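Long-range contacts in putative phosphatase/phosphodiesterase MPN_349 (PDB 1T71), which binds two ferric ions and probably acts as a phosphodiesterase or phosphatase, possibly on 2',3'-cyclic nucleotides: residues Phe7-Asp12 and Thr202-Cys207; Lys115-Ile120 and Lys147-Leu152; Asn71-Gln76 and Val90-Leu95. All blocks are in the same frame, centred on the assembly; numbering follows the deposited sequence.

Contact 1: Phe7-Asp12 and Thr202-Cys207; sequences FIFLGD and TDVGMC. With FE (Fe (III) ion), chain B.
F9 meets one methyl of V204 obliquely through CD1 and CE1: CD1 lies 4.0 Å from V204 CG2, the two side chains crossing at about a right angle. With CG anti to the backbone N (chi1 -176°), the F9 ring swings to V204, while the bond to CB runs along the partner rather than at it. The L10 side chain points away from the partner, but its CB still rests against the sulfur of C207, 3.8 Å from SG. G11 lies against the partner backbone. Its CA makes a CH...O contact with G205 O at 3.2 Å, and V204 CG1 sits 3.5 Å from G11 N. The polar link between the backbones follows at D12, whose O accepts from C207 N at 2.7 Å in a nearly straight bond (170° at the hydrogen). M206 CG packs on the same oxygen. The D12 carboxylate divides its work: OD2 binds iron in chain B at 2.2 Å, while a water hydrogen-bonds to D12 OD1 and D203 OD1, bridging the two carboxylates. D203 OD1 in turn holds G205 N in an Asx turn, so this second-shell aspartate links the glycine bend to the metal ligand. D12 OD2 is also hydrogen-bonded to H158 NE2, and E43 binds the same ion. A metal-binding aspartate just past the end of a central strand is characteristic of the calcineurin-like metallophosphoesterase fold, and here it helps build the di-iron site.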
loop_
_atom_site.group_PDB
_atom_site.type_symbol
_atom_site.label_atom_id
_atom_site.label_comp_id
_atom_site.label_asym_id
_atom_site.label_seq_id
_atom_site.Cartn_x
_atom_site.Cartn_y
_atom_site.Cartn_z
ATOM N N PHE A 7 13.091 7.211 2.927
ATOM C CA PHE A 7 11.668 6.901 3.048
ATOM C C PHE A 7 11.386 5.538 3.650
ATOM O O PHE A 7 12.245 4.657 3.674
ATOM C CB PHE A 7 10.969 6.895 1.684
ATOM C CG PHE A 7 11.136 8.145 0.880
ATOM C CD1 PHE A 7 12.327 8.403 0.209
ATOM C CD2 PHE A 7 10.068 9.022 0.718
ATOM C CE1 PHE A 7 12.451 9.511 -0.625
ATOM C CE2 PHE A 7 10.178 10.133 -0.112
ATOM C CZ PHE A 7 11.375 10.380 -0.789
ATOM N N ILE A 8 10.147 5.374 4.102
ATOM C CA ILE A 8 9.651 4.114 4.642
ATOM C C ILE A 8 8.251 3.954 4.056
ATOM O O ILE A 8 7.396 4.820 4.249
ATOM C CB ILE A 8 9.536 4.125 6.184
ATOM C CG1 ILE A 8 10.909 3.896 6.817
ATOM C CG2 ILE A 8 8.559 3.031 6.639
ATOM C CD1 ILE A 8 10.885 3.896 8.348
ATOM N N PHE A 9 8.029 2.868 3.321
ATOM C CA PHE A 9 6.724 2.604 2.720
ATOM C C PHE A 9 6.153 1.312 3.311
ATOM O O PHE A 9 6.775 0.254 3.214
ATOM C CB PHE A 9 6.851 2.476 1.196
ATOM C CG PHE A 9 5.534 2.298 0.494
ATOM C CD1 PHE A 9 4.842 1.095 0.574
ATOM C CD2 PHE A 9 4.953 3.359 -0.195
ATOM C CE1 PHE A 9 3.582 0.949 -0.019
ATOM C CE2 PHE A 9 3.699 3.225 -0.788
ATOM C CZ PHE A 9 3.010 2.020 -0.698
ATOM N N LEU A 10 4.975 1.403 3.924
ATOM C CA LEU A 10 4.337 0.238 4.537
ATOM C C LEU A 10 3.141 -0.237 3.715
ATOM O O LEU A 10 2.380 0.579 3.185
ATOM C CB LEU A 10 3.880 0.570 5.964
ATOM C CG LEU A 10 4.937 1.130 6.926
ATOM C CD1 LEU A 10 4.384 1.132 8.347
ATOM C CD2 LEU A 10 6.197 0.294 6.869
ATOM N N GLY A 11 2.981 -1.555 3.626
ATOM C CA GLY A 11 1.891 -2.136 2.856
ATOM C C GLY A 11 0.527 -2.061 3.522
ATOM O O GLY A 11 0.407 -1.666 4.680
ATOM N N ASP A 12 -0.498 -2.459 2.772
ATOM C CA ASP A 12 -1.892 -2.442 3.208
ATOM C C ASP A 12 -2.131 -2.568 4.702
ATOM O O ASP A 12 -1.885 -3.624 5.288
ATOM C CB ASP A 12 -2.680 -3.555 2.500
ATOM C CG ASP A 12 -2.669 -3.414 0.991
ATOM O OD1 ASP A 12 -1.572 -3.189 0.421
ATOM O OD2 ASP A 12 -3.751 -3.539 0.375
ATOM N N THR A 202 7.465 -6.674 -6.280
ATOM C CA THR A 202 6.177 -7.150 -6.771
ATOM C C THR A 202 5.052 -6.849 -5.788
ATOM O O THR A 202 3.972 -6.430 -6.199
ATOM C CB THR A 202 6.231 -8.658 -7.093
ATOM O OG1 THR A 202 7.156 -8.866 -8.167
ATOM C CG2 THR A 202 4.857 -9.169 -7.529
ATOM N N ASP A 203 5.304 -7.064 -4.498
ATOM C CA ASP A 203 4.309 -6.757 -3.472
ATOM C C ASP A 203 4.961 -6.458 -2.120
ATOM O O ASP A 203 5.747 -7.254 -1.602
ATOM C CB ASP A 203 3.288 -7.896 -3.319
ATOM C CG ASP A 203 1.966 -7.410 -2.730
ATOM O OD1 ASP A 203 1.980 -6.841 -1.608
ATOM O OD2 ASP A 203 0.915 -7.583 -3.392
ATOM N N VAL A 204 4.628 -5.302 -1.556
ATOM C CA VAL A 204 5.176 -4.896 -0.267
ATOM C C VAL A 204 4.663 -5.780 0.869
ATOM O O VAL A 204 5.370 -6.050 1.840
ATOM C CB VAL A 204 4.804 -3.434 0.056
ATOM C CG1 VAL A 204 5.319 -3.055 1.449
ATOM C CG2 VAL A 204 5.381 -2.510 -1.001
ATOM N N GLY A 205 3.432 -6.244 0.744
ATOM C CA GLY A 205 2.868 -7.065 1.800
ATOM C C GLY A 205 1.817 -6.286 2.566
ATOM O O GLY A 205 1.419 -5.195 2.155
ATOM N N MET A 206 1.396 -6.832 3.698
ATOM C CA MET A 206 0.353 -6.224 4.515
ATOM C C MET A 206 0.773 -5.916 5.955
ATOM O O MET A 206 1.687 -6.539 6.505
ATOM C CB MET A 206 -0.858 -7.172 4.529
ATOM C CG MET A 206 -1.910 -6.911 5.595
ATOM S SD MET A 206 -3.172 -8.230 5.695
ATOM C CE MET A 206 -2.196 -9.568 6.346
ATOM N N CYS A 207 0.114 -4.926 6.546
ATOM C CA CYS A 207 0.333 -4.572 7.944
ATOM C C CYS A 207 -1.028 -4.873 8.578
ATOM O O CYS A 207 -1.956 -4.072 8.485
ATOM C CB CYS A 207 0.681 -3.088 8.097
ATOM S SG CYS A 207 2.316 -2.610 7.450
HETATM FE FE FE B . -5.594 -4.739 0.539
HETATM O O HOH W 1 -0.352 -6.007 -0.420
#

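Contact 2: Lys115-Ile120 and Lys147-Leu152; sequences KAKIRI and KRDCDL
K117 has both backbone polar groups and its side-chain ammonium group engaged by the segment 147-152. Its N donates to D151 OD2 at 2.8 Å in an almost linear bond (175°), using the anti lone pair of the carboxylate. Its O takes two donors, D151 N at 2.9 Å, lying in the carbonyl plane, and L152 N at the longer 3.3 Å, tilted from that plane. D151 thus binds both backbone polar groups of K117, its own N-H on the carbonyl and its carboxylate on the amide; with CG beside its own backbone N (chi1 -56°), D151 turns the carboxylate back toward K117 N. At the end of the lysine chain, which bends at its last torsion, NZ forms a salt bridge with D149 OD2 at 2.6 Å, meeting that oxygen on its syn side and somewhat out of the carboxylate plane. D149 is poorly ordered, so this outer pair is less firmly defined than the backbone bonds. Two residues on from K117, R119 N donates to L152 O at 2.9 Å, completing the parallel bridge between I118 and L152. The R119 chain runs extended past C150, its CD 3.9 Å from C150 SG. On the buried side, I118 CG1 packs against L152 CB at 4.2 Å, and this apolar side faces strand 6-10. The contact thus brings the beginning of strand 152-158, reached from helix 137-145 through a short loop, alongside strand 117-124, whose other neighbour is the antiparallel strand 108-112.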
loop_
_atom_site.group_PDB
_atom_site.type_symbol
_atom_site.label_atom_id
_atom_site.label_comp_id
_atom_site.label_asym_id
_atom_site.label_seq_id
_atom_site.Cartn_x
_atom_site.Cartn_y
_atom_site.Cartn_z
ATOM N N LYS A 115 14.605 20.842 -1.366
ATOM C CA LYS A 115 15.129 20.964 -2.717
ATOM C C LYS A 115 14.699 19.818 -3.620
ATOM O O LYS A 115 15.435 19.426 -4.526
ATOM C CB LYS A 115 16.660 21.028 -2.666
ATOM C CG LYS A 115 17.203 22.035 -1.660
ATOM C CD LYS A 115 18.711 21.897 -1.489
ATOM C CE LYS A 115 19.231 22.828 -0.404
ATOM N NZ LYS A 115 18.579 22.557 0.911
ATOM N N ALA A 116 13.508 19.283 -3.381
ATOM C CA ALA A 116 13.024 18.182 -4.196
ATOM C C ALA A 116 11.514 18.203 -4.393
ATOM O O ALA A 116 10.753 18.273 -3.431
ATOM C CB ALA A 116 13.447 16.860 -3.577
ATOM N N LYS A 117 11.093 18.146 -5.652
ATOM C CA LYS A 117 9.676 18.121 -5.987
ATOM C C LYS A 117 9.328 16.636 -6.037
ATOM O O LYS A 117 9.756 15.916 -6.947
ATOM C CB LYS A 117 9.447 18.767 -7.353
ATOM C CG LYS A 117 8.107 19.460 -7.506
ATOM C CD LYS A 117 7.985 20.106 -8.879
ATOM C CE LYS A 117 6.781 21.044 -8.949
ATOM N NZ LYS A 117 5.492 20.356 -8.647
ATOM N N ILE A 118 8.563 16.177 -5.053
ATOM C CA ILE A 118 8.192 14.771 -4.965
ATOM C C ILE A 118 6.745 14.485 -5.350
ATOM O O ILE A 118 5.821 15.166 -4.903
ATOM C CB ILE A 118 8.436 14.242 -3.542
ATOM C CG1 ILE A 118 9.891 14.514 -3.139
ATOM C CG2 ILE A 118 8.125 12.748 -3.476
ATOM C CD1 ILE A 118 10.226 14.109 -1.713
ATOM N N ARG A 119 6.559 13.462 -6.176
ATOM C CA ARG A 119 5.230 13.078 -6.622
ATOM C C ARG A 119 4.853 11.683 -6.120
ATOM O O ARG A 119 5.680 10.770 -6.116
ATOM C CB ARG A 119 5.179 13.106 -8.145
ATOM C CG ARG A 119 3.792 13.241 -8.716
ATOM C CD ARG A 119 3.824 13.417 -10.228
ATOM N NE ARG A 119 2.520 13.837 -10.721
ATOM C CZ ARG A 119 2.150 15.103 -10.882
ATOM N NH1 ARG A 119 2.989 16.087 -10.603
ATOM N NH2 ARG A 119 0.927 15.380 -11.308
ATOM N N ILE A 120 3.613 11.531 -5.662
ATOM C CA ILE A 120 3.130 10.235 -5.197
ATOM C C ILE A 120 1.890 9.905 -6.009
ATOM O O ILE A 120 0.924 10.674 -6.024
ATOM C CB ILE A 120 2.750 10.240 -3.696
ATOM C CG1 ILE A 120 3.982 10.523 -2.834
ATOM C CG2 ILE A 120 2.158 8.880 -3.312
ATOM C CD1 ILE A 120 3.683 10.576 -1.335
ATOM N N LYS A 147 4.237 14.750 -18.577
ATOM C CA LYS A 147 3.948 16.083 -18.062
ATOM C C LYS A 147 5.253 16.641 -17.472
ATOM O O LYS A 147 5.411 17.849 -17.297
ATOM C CB LYS A 147 2.846 15.999 -17.003
ATOM C CG LYS A 147 2.614 17.268 -16.212
ATOM C CD LYS A 147 3.612 17.409 -15.077
ATOM C CE LYS A 147 3.479 16.281 -14.069
ATOM N NZ LYS A 147 2.116 16.244 -13.478
ATOM N N ARG A 148 6.182 15.736 -17.174
ATOM C CA ARG A 148 7.507 16.070 -16.650
ATOM C C ARG A 148 7.616 17.083 -15.511
ATOM O O ARG A 148 8.381 18.045 -15.610
ATOM C CB ARG A 148 8.398 16.555 -17.795
ATOM C CG ARG A 148 8.446 15.639 -18.998
ATOM C CD ARG A 148 8.990 14.266 -18.645
ATOM N NE ARG A 148 9.497 13.582 -19.832
ATOM C CZ ARG A 148 10.531 14.011 -20.552
ATOM N NH1 ARG A 148 11.172 15.122 -20.204
ATOM N NH2 ARG A 148 10.920 13.337 -21.625
ATOM N N ASP A 149 6.884 16.879 -14.423
ATOM C CA ASP A 149 6.987 17.822 -13.315
ATOM C C ASP A 149 7.300 17.182 -11.968
ATOM O O ASP A 149 6.429 17.103 -11.092
ATOM C CB ASP A 149 5.708 18.644 -13.168
ATOM C CG ASP A 149 5.817 19.686 -12.071
ATOM O OD1 ASP A 149 6.640 20.618 -12.219
ATOM O OD2 ASP A 149 5.094 19.566 -11.056
ATOM N N CYS A 150 8.537 16.728 -11.802
ATOM C CA CYS A 150 8.963 16.123 -10.547
ATOM C C CYS A 150 10.348 15.504 -10.640
ATOM O O CYS A 150 10.755 15.010 -11.691
ATOM C CB CYS A 150 7.953 15.067 -10.076
ATOM S SG CYS A 150 7.546 13.795 -11.294
ATOM N N ASP A 151 11.073 15.557 -9.527
ATOM C CA ASP A 151 12.411 14.995 -9.445
ATOM C C ASP A 151 12.267 13.542 -9.023
ATOM O O ASP A 151 12.941 12.656 -9.552
ATOM C CB ASP A 151 13.238 15.761 -8.413
ATOM C CG ASP A 151 13.303 17.247 -8.707
ATOM O OD1 ASP A 151 13.778 17.616 -9.803
ATOM O OD2 ASP A 151 12.880 18.046 -7.842
ATOM N N LEU A 152 11.382 13.310 -8.057
ATOM C CA LEU A 152 11.119 11.967 -7.563
ATOM C C LEU A 152 9.656 11.619 -7.825
ATOM O O LEU A 152 8.769 12.465 -7.697
ATOM C CB LEU A 152 11.424 11.873 -6.067
ATOM C CG LEU A 152 12.811 12.343 -5.620
ATOM C CD1 LEU A 152 13.063 11.878 -4.193
ATOM C CD2 LEU A 152 13.874 11.783 -6.550
#

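Contact 3: Asn71-Gln76 and Val90-Leu95; sequences NHTWFQ and VRPLNL. With FE (Fe (III) ion), chain C.
W74 packs against P92 and L95 in this calcineurin-like fold, joining the loop that follows strand 66-68, which also supplies an iron ligand, to the loop that follows strand 89-90. The apolar contacts are made by the six-membered half of the indole. Its CZ2 lies 3.8 Å from L95 CD1, and its CH2 lies 4.0 Å from P92 CD; both partners approach the ring obliquely and from the opposite direction. CG lies beside the backbone N (chi1 -46°), an orientation that carries the ring back over T73, whose CB sits above the ring centre. F99, F101 and F132 add further aromatic neighbours around the indole. T73 supplies a second small patch: its CG2 meets R91 CB at 4.0 Å, while its OG1 lies 3.5 Å from P92 CD and is hydrogen-bonded to G70 O. Within segment 90-95, R91 NH1 donates to P92 O at 3.1 Å, the oxygen lying in the guanidinium plane; R91 NH2 is bound to G105 O. Metal coordination belongs to segment 71-76. The type I turn from H72 to F75 begins directly after the ligand N71, and H72 is probably the proton donor, as in relatives; its backbone N is held by E43. N71 itself binds the iron of chain C through its side-chain oxygen, with OD1 2.2 Å from the metal.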
loop_
_atom_site.group_PDB
_atom_site.type_symbol
_atom_site.label_atom_id
_atom_site.label_comp_id
_atom_site.label_asym_id
_atom_site.label_seq_id
_atom_site.Cartn_x
_atom_site.Cartn_y
_atom_site.Cartn_z
ATOM N N ASN A 71 -8.508 -0.785 -4.038
ATOM C CA ASN A 71 -9.853 -1.107 -4.487
ATOM C C ASN A 71 -10.947 -0.875 -3.456
ATOM O O ASN A 71 -12.105 -0.727 -3.816
ATOM C CB ASN A 71 -9.910 -2.544 -5.026
ATOM C CG ASN A 71 -9.329 -3.555 -4.066
ATOM O OD1 ASN A 71 -8.184 -3.435 -3.639
ATOM N ND2 ASN A 71 -10.117 -4.569 -3.728
ATOM N N HIS A 72 -10.586 -0.817 -2.180
ATOM C CA HIS A 72 -11.574 -0.584 -1.135
ATOM C C HIS A 72 -11.542 0.855 -0.638
ATOM O O HIS A 72 -11.999 1.158 0.462
ATOM C CB HIS A 72 -11.342 -1.552 0.023
ATOM C CG HIS A 72 -11.791 -2.948 -0.274
ATOM N ND1 HIS A 72 -10.963 -4.044 -0.145
ATOM C CD2 HIS A 72 -12.985 -3.425 -0.700
ATOM C CE1 HIS A 72 -11.629 -5.135 -0.479
ATOM N NE2 HIS A 72 -12.858 -4.786 -0.819
ATOM N N THR A 73 -11.004 1.740 -1.469
ATOM C CA THR A 73 -10.899 3.155 -1.131
ATOM C C THR A 73 -12.208 3.807 -0.654
ATOM O O THR A 73 -12.214 4.606 0.281
ATOM C CB THR A 73 -10.394 3.985 -2.354
ATOM O OG1 THR A 73 -9.079 3.549 -2.741
ATOM C CG2 THR A 73 -10.361 5.480 -2.011
ATOM N N TRP A 74 -13.319 3.450 -1.283
ATOM C CA TRP A 74 -14.592 4.093 -0.979
ATOM C C TRP A 74 -15.591 3.356 -0.099
ATOM O O TRP A 74 -16.774 3.708 -0.078
ATOM C CB TRP A 74 -15.252 4.465 -2.310
ATOM C CG TRP A 74 -14.279 5.130 -3.251
ATOM C CD1 TRP A 74 -14.020 6.471 -3.358
ATOM C CD2 TRP A 74 -13.368 4.475 -4.147
ATOM N NE1 TRP A 74 -13.004 6.687 -4.261
ATOM C CE2 TRP A 74 -12.584 5.481 -4.756
ATOM C CE3 TRP A 74 -13.135 3.134 -4.489
ATOM C CZ2 TRP A 74 -11.582 5.189 -5.691
ATOM C CZ3 TRP A 74 -12.140 2.843 -5.420
ATOM C CH2 TRP A 74 -11.375 3.868 -6.008
ATOM N N PHE A 75 -15.136 2.367 0.656
ATOM C CA PHE A 75 -16.071 1.621 1.476
ATOM C C PHE A 75 -16.657 2.322 2.705
ATOM O O PHE A 75 -17.821 2.096 3.031
ATOM C CB PHE A 75 -15.469 0.278 1.878
ATOM C CG PHE A 75 -16.492 -0.709 2.336
ATOM C CD1 PHE A 75 -16.730 -0.909 3.690
ATOM C CD2 PHE A 75 -17.259 -1.406 1.406
ATOM C CE1 PHE A 75 -17.715 -1.792 4.111
ATOM C CE2 PHE A 75 -18.246 -2.291 1.818
ATOM C CZ PHE A 75 -18.477 -2.483 3.173
ATOM N N GLN A 76 -15.880 3.157 3.390
ATOM C CA GLN A 76 -16.405 3.858 4.560
ATOM C C GLN A 76 -17.140 5.129 4.109
ATOM O O GLN A 76 -16.608 6.242 4.189
ATOM C CB GLN A 76 -15.265 4.190 5.532
ATOM C CG GLN A 76 -14.543 2.943 6.067
ATOM C CD GLN A 76 -15.458 2.008 6.854
ATOM O OE1 GLN A 76 -15.238 0.789 6.904
ATOM N NE2 GLN A 76 -16.476 2.575 7.483
ATOM N N VAL A 90 -3.752 9.983 -1.336
ATOM C CA VAL A 90 -3.911 9.768 -2.767
ATOM C C VAL A 90 -4.692 8.482 -3.047
ATOM O O VAL A 90 -4.428 7.434 -2.452
ATOM C CB VAL A 90 -2.535 9.687 -3.490
ATOM C CG1 VAL A 90 -1.703 10.923 -3.169
ATOM C CG2 VAL A 90 -1.785 8.443 -3.057
ATOM N N ARG A 91 -5.657 8.569 -3.954
ATOM C CA ARG A 91 -6.460 7.416 -4.321
ATOM C C ARG A 91 -6.095 7.007 -5.741
ATOM O O ARG A 91 -5.303 7.678 -6.400
ATOM C CB ARG A 91 -7.956 7.753 -4.200
ATOM C CG ARG A 91 -8.374 9.114 -4.737
ATOM C CD ARG A 91 -8.346 9.180 -6.257
ATOM N NE ARG A 91 -8.897 10.447 -6.734
ATOM C CZ ARG A 91 -9.110 10.747 -8.015
ATOM N NH1 ARG A 91 -8.820 9.871 -8.970
ATOM N NH2 ARG A 91 -9.616 11.929 -8.341
ATOM N N PRO A 92 -6.652 5.896 -6.235
ATOM C CA PRO A 92 -6.308 5.486 -7.603
ATOM C C PRO A 92 -6.654 6.557 -8.659
ATOM O O PRO A 92 -7.800 6.997 -8.759
ATOM C CB PRO A 92 -7.108 4.196 -7.782
ATOM C CG PRO A 92 -7.175 3.645 -6.365
ATOM C CD PRO A 92 -7.491 4.883 -5.570
ATOM N N LEU A 93 -5.651 6.968 -9.434
ATOM C CA LEU A 93 -5.803 7.986 -10.484
ATOM C C LEU A 93 -6.588 7.437 -11.667
ATOM O O LEU A 93 -7.339 8.142 -12.338
ATOM C CB LEU A 93 -4.411 8.426 -10.967
ATOM C CG LEU A 93 -4.304 9.426 -12.123
ATOM C CD1 LEU A 93 -4.926 10.762 -11.725
ATOM C CD2 LEU A 93 -2.835 9.624 -12.472
ATOM N N ASN A 94 -6.361 6.151 -11.882
ATOM C CA ASN A 94 -6.899 5.295 -12.935
ATOM C C ASN A 94 -8.436 5.151 -13.048
ATOM O O ASN A 94 -8.917 4.117 -13.520
ATOM C CB ASN A 94 -6.271 3.916 -12.685
ATOM C CG ASN A 94 -6.045 3.153 -13.931
ATOM O OD1 ASN A 94 -5.655 3.728 -14.950
ATOM N ND2 ASN A 94 -6.262 1.840 -13.874
ATOM N N LEU A 95 -9.200 6.170 -12.654
ATOM C CA LEU A 95 -10.668 6.073 -12.663
ATOM C C LEU A 95 -11.442 6.581 -13.888
ATOM O O LEU A 95 -11.211 7.685 -14.376
ATOM C CB LEU A 95 -11.221 6.755 -11.404
ATOM C CG LEU A 95 -10.615 6.291 -10.070
ATOM C CD1 LEU A 95 -11.197 7.114 -8.925
ATOM C CD2 LEU A 95 -10.888 4.816 -9.851
HETATM FE FE FE C . -6.684 -4.518 -2.429
#

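Overall arrangement
Contacts 1 and 3 both supply ligands to the di-iron centre: D12 of contact 1 binds one iron, N71 of contact 3 the other, and E43 bridges both ions. Their centres are about 17 Å apart and their nearest atoms about 6 Å, so the metal site rather than direct packing relates them. Contact 2 is remote from the irons, its centre about 21 Å from that of contact 1 and 22 Å from that of contact 3. It nevertheless touches both: F7 CZ lies 4.0 Å from I118 CD1, and I120 O lies 3.9 Å from V90 CG1. Along the chain, contacts 3 and 2 follow in series within the loop closed by contact 1.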